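Local coordinates for protein antibiotic biosynthesis monooxygenase (Shewanella loihica, PDB 2RIL) that probably acts as a monooxygenase and forms a dimer of ferredoxin-like alpha+beta subunits, at residues L40-H45 with N58-Q63. Residues are numbered along the deposited sequence; the frame is centred on the assembly and turned at random.
Sequences LSTQLH and NVAIWQ. With ACT (acetate ion), chain C.
Gln43 and Val59 form a hydrogen-bonded pair at the centre of an antiparallel beta hairpin, with Gln43 N giving to Val59 O at 2.8 Å and Val59 N returning a bond to Gln43 O at 3.0 Å. The buried side of the ladder carries Thr42, Leu44, Asn58 and Ala60. Packing here is close: the non-hydrogen-bonded pair Thr42 and Ala60 brings the CA atoms of the two residues within 4.0 Å. With chi1 at -156°, Thr42 turns OG1 toward the neighbouring strand, where it lies 3.4 Å from Ala60 CB and next to the Asn58 amide, whose side chain it meets at about a right angle. Leu44 CD1 rests on Asn58 CB.

The face bearing Ser41, Gln43, Val59 and Ile61 is looser and wetter. A water donates to both Gln43 OE1 and Val59 O, giving that carbonyl a second partner. Ser41 OG lies so close to an acetate oxygen, probably from the crystallisation liquor, that the distance is doubtful. Toward His45 the packing is apolar, with Val59 CG2 approaching His45 CE1 obliquely at 3.8 Å. At the open end, Leu40 and Ser41 both face Ile61 in a classic beta bulge: Ile61 O accepts from Leu40 N at 2.9 Å and weakly from Ser41 N.

Strands 39-47 and 56-62 are the hairpin of an antiparallel sheet ordered 2-3-1-4, consistent with the dimeric alpha+beta barrel family. Helix 19-33 lies over the buried face, with Trp26 against Thr42, Leu44 and Asn58. Strand 6-12 flanks 56-62, while Leu44 and His45 pair with a strand of the second subunit, continuing the sheet across the dimer.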
loop_
_atom_site.group_PDB
_atom_site.type_symbol
_atom_site.label_atom_id
_atom_site.label_comp_id
_atom_site.label_asym_id
_atom_site.label_seq_id
_atom_site.Cartn_x
_atom_site.Cartn_y
_atom_site.Cartn_z
ATOM N N LEU A 40 -10.431 11.068 6.157
ATOM C CA LEU A 40 -11.483 10.082 6.306
ATOM C C LEU A 40 -11.118 8.890 7.155
ATOM O O LEU A 40 -11.861 8.590 8.099
ATOM C CB LEU A 40 -12.114 9.610 4.972
ATOM C CG LEU A 40 -12.759 10.732 4.161
ATOM C CD1 LEU A 40 -13.107 10.291 2.706
ATOM C CD2 LEU A 40 -13.967 11.308 4.907
ATOM N N SER A 41 -10.001 8.226 6.860
ATOM C CA SER A 41 -9.632 7.042 7.585
ATOM C C SER A 41 -8.191 6.670 7.280
ATOM O O SER A 41 -7.591 7.186 6.315
ATOM C CB SER A 41 -10.587 5.906 7.248
ATOM O OG SER A 41 -10.457 5.544 5.908
ATOM N N THR A 42 -7.634 5.756 8.089
ATOM C CA THR A 42 -6.322 5.233 7.800
ATOM C C THR A 42 -6.159 3.813 8.305
ATOM O O THR A 42 -6.878 3.384 9.219
ATOM C CB THR A 42 -5.235 6.135 8.405
ATOM O OG1 THR A 42 -4.012 5.961 7.689
ATOM C CG2 THR A 42 -5.044 5.851 9.881
ATOM N N GLN A 43 -5.226 3.106 7.679
ATOM C CA GLN A 43 -4.844 1.772 8.094
ATOM C C GLN A 43 -3.339 1.658 8.020
ATOM O O GLN A 43 -2.759 1.592 6.908
ATOM C CB GLN A 43 -5.489 0.699 7.216
ATOM C CG GLN A 43 -7.000 0.648 7.290
ATOM C CD GLN A 43 -7.539 -0.379 6.359
ATOM O OE1 GLN A 43 -7.400 -0.215 5.167
ATOM N NE2 GLN A 43 -8.049 -1.469 6.884
ATOM N N LEU A 44 -2.701 1.622 9.179
ATOM C CA LEU A 44 -1.241 1.443 9.202
ATOM C C LEU A 44 -1.020 -0.059 9.201
ATOM O O LEU A 44 -1.503 -0.767 10.084
ATOM C CB LEU A 44 -0.635 1.994 10.506
ATOM C CG LEU A 44 0.909 1.868 10.590
ATOM C CD1 LEU A 44 1.641 2.680 9.535
ATOM C CD2 LEU A 44 1.353 2.211 12.010
ATOM N N HIS A 45 -0.305 -0.556 8.186
ATOM C CA HIS A 45 -0.032 -1.977 8.005
ATOM C C HIS A 45 1.409 -2.276 8.470
ATOM O O HIS A 45 2.352 -1.537 8.146
ATOM C CB HIS A 45 -0.151 -2.345 6.533
ATOM C CG HIS A 45 -1.532 -2.272 5.973
ATOM N ND1 HIS A 45 -2.180 -1.079 5.687
ATOM C CD2 HIS A 45 -2.374 -3.271 5.590
ATOM C CE1 HIS A 45 -3.366 -1.372 5.158
ATOM N NE2 HIS A 45 -3.489 -2.687 5.052
ATOM N N ASN A 58 1.489 2.822 5.452
ATOM C CA ASN A 58 0.205 3.425 5.776
ATOM C C ASN A 58 -0.631 3.592 4.525
ATOM O O ASN A 58 -0.126 3.964 3.452
ATOM C CB ASN A 58 0.367 4.776 6.455
ATOM C CG ASN A 58 -0.948 5.298 6.992
ATOM O OD1 ASN A 58 -1.741 4.509 7.548
ATOM N ND2 ASN A 58 -1.197 6.600 6.852
ATOM N N VAL A 59 -1.941 3.348 4.656
ATOM C CA VAL A 59 -2.906 3.537 3.589
ATOM C C VAL A 59 -4.043 4.375 4.159
ATOM O O VAL A 59 -4.787 3.886 4.987
ATOM C CB VAL A 59 -3.419 2.210 3.039
ATOM C CG1 VAL A 59 -4.351 2.485 1.802
ATOM C CG2 VAL A 59 -2.290 1.255 2.587
ATOM N N ALA A 60 -4.140 5.636 3.731
ATOM C CA ALA A 60 -5.129 6.587 4.276
ATOM C C ALA A 60 -6.044 7.079 3.179
ATOM O O ALA A 60 -5.624 7.190 2.031
ATOM C CB ALA A 60 -4.428 7.782 4.878
ATOM N N ILE A 61 -7.275 7.395 3.541
ATOM C CA ILE A 61 -8.258 7.882 2.603
ATOM C C ILE A 61 -8.587 9.334 2.953
ATOM O O ILE A 61 -8.825 9.678 4.131
ATOM C CB ILE A 61 -9.552 7.075 2.629
ATOM C CG1 ILE A 61 -9.244 5.583 2.697
ATOM C CG2 ILE A 61 -10.409 7.441 1.389
ATOM C CD1 ILE A 61 -8.766 5.054 1.423
ATOM N N TRP A 62 -8.558 10.173 1.930
ATOM C CA TRP A 62 -8.856 11.592 2.038
ATOM C C TRP A 62 -10.012 11.941 1.089
ATOM O O TRP A 62 -10.140 11.365 0.014
ATOM C CB TRP A 62 -7.620 12.422 1.680
ATOM C CG TRP A 62 -6.575 12.375 2.720
ATOM C CD1 TRP A 62 -5.654 11.376 2.947
ATOM C CD2 TRP A 62 -6.403 13.319 3.770
ATOM N NE1 TRP A 62 -4.910 11.659 4.037
ATOM C CE2 TRP A 62 -5.324 12.869 4.552
ATOM C CE3 TRP A 62 -7.013 14.546 4.081
ATOM C CZ2 TRP A 62 -4.859 13.589 5.630
ATOM C CZ3 TRP A 62 -6.543 15.240 5.151
ATOM C CH2 TRP A 62 -5.481 14.765 5.909
ATOM N N GLN A 63 -10.788 12.945 1.461
ATOM C CA GLN A 63 -11.924 13.332 0.636
ATOM C C GLN A 63 -11.543 13.889 -0.742
ATOM O O GLN A 63 -12.300 13.779 -1.707
ATOM C CB GLN A 63 -12.708 14.388 1.393
ATOM C CG GLN A 63 -14.020 14.749 0.719
ATOM C CD GLN A 63 -15.062 13.620 0.905
ATOM O OE1 GLN A 63 -15.377 13.235 2.059
ATOM N NE2 GLN A 63 -15.566 13.060 -0.209
HETATM C C ACT C . -13.707 5.775 4.792
HETATM O O ACT C . -12.622 5.182 4.830
HETATM O OXT ACT C . -14.248 5.698 3.679
HETATM C CH3 ACT C . -14.299 6.503 5.966
HETATM O O HOH W 1 -7.091 2.470 4.138
#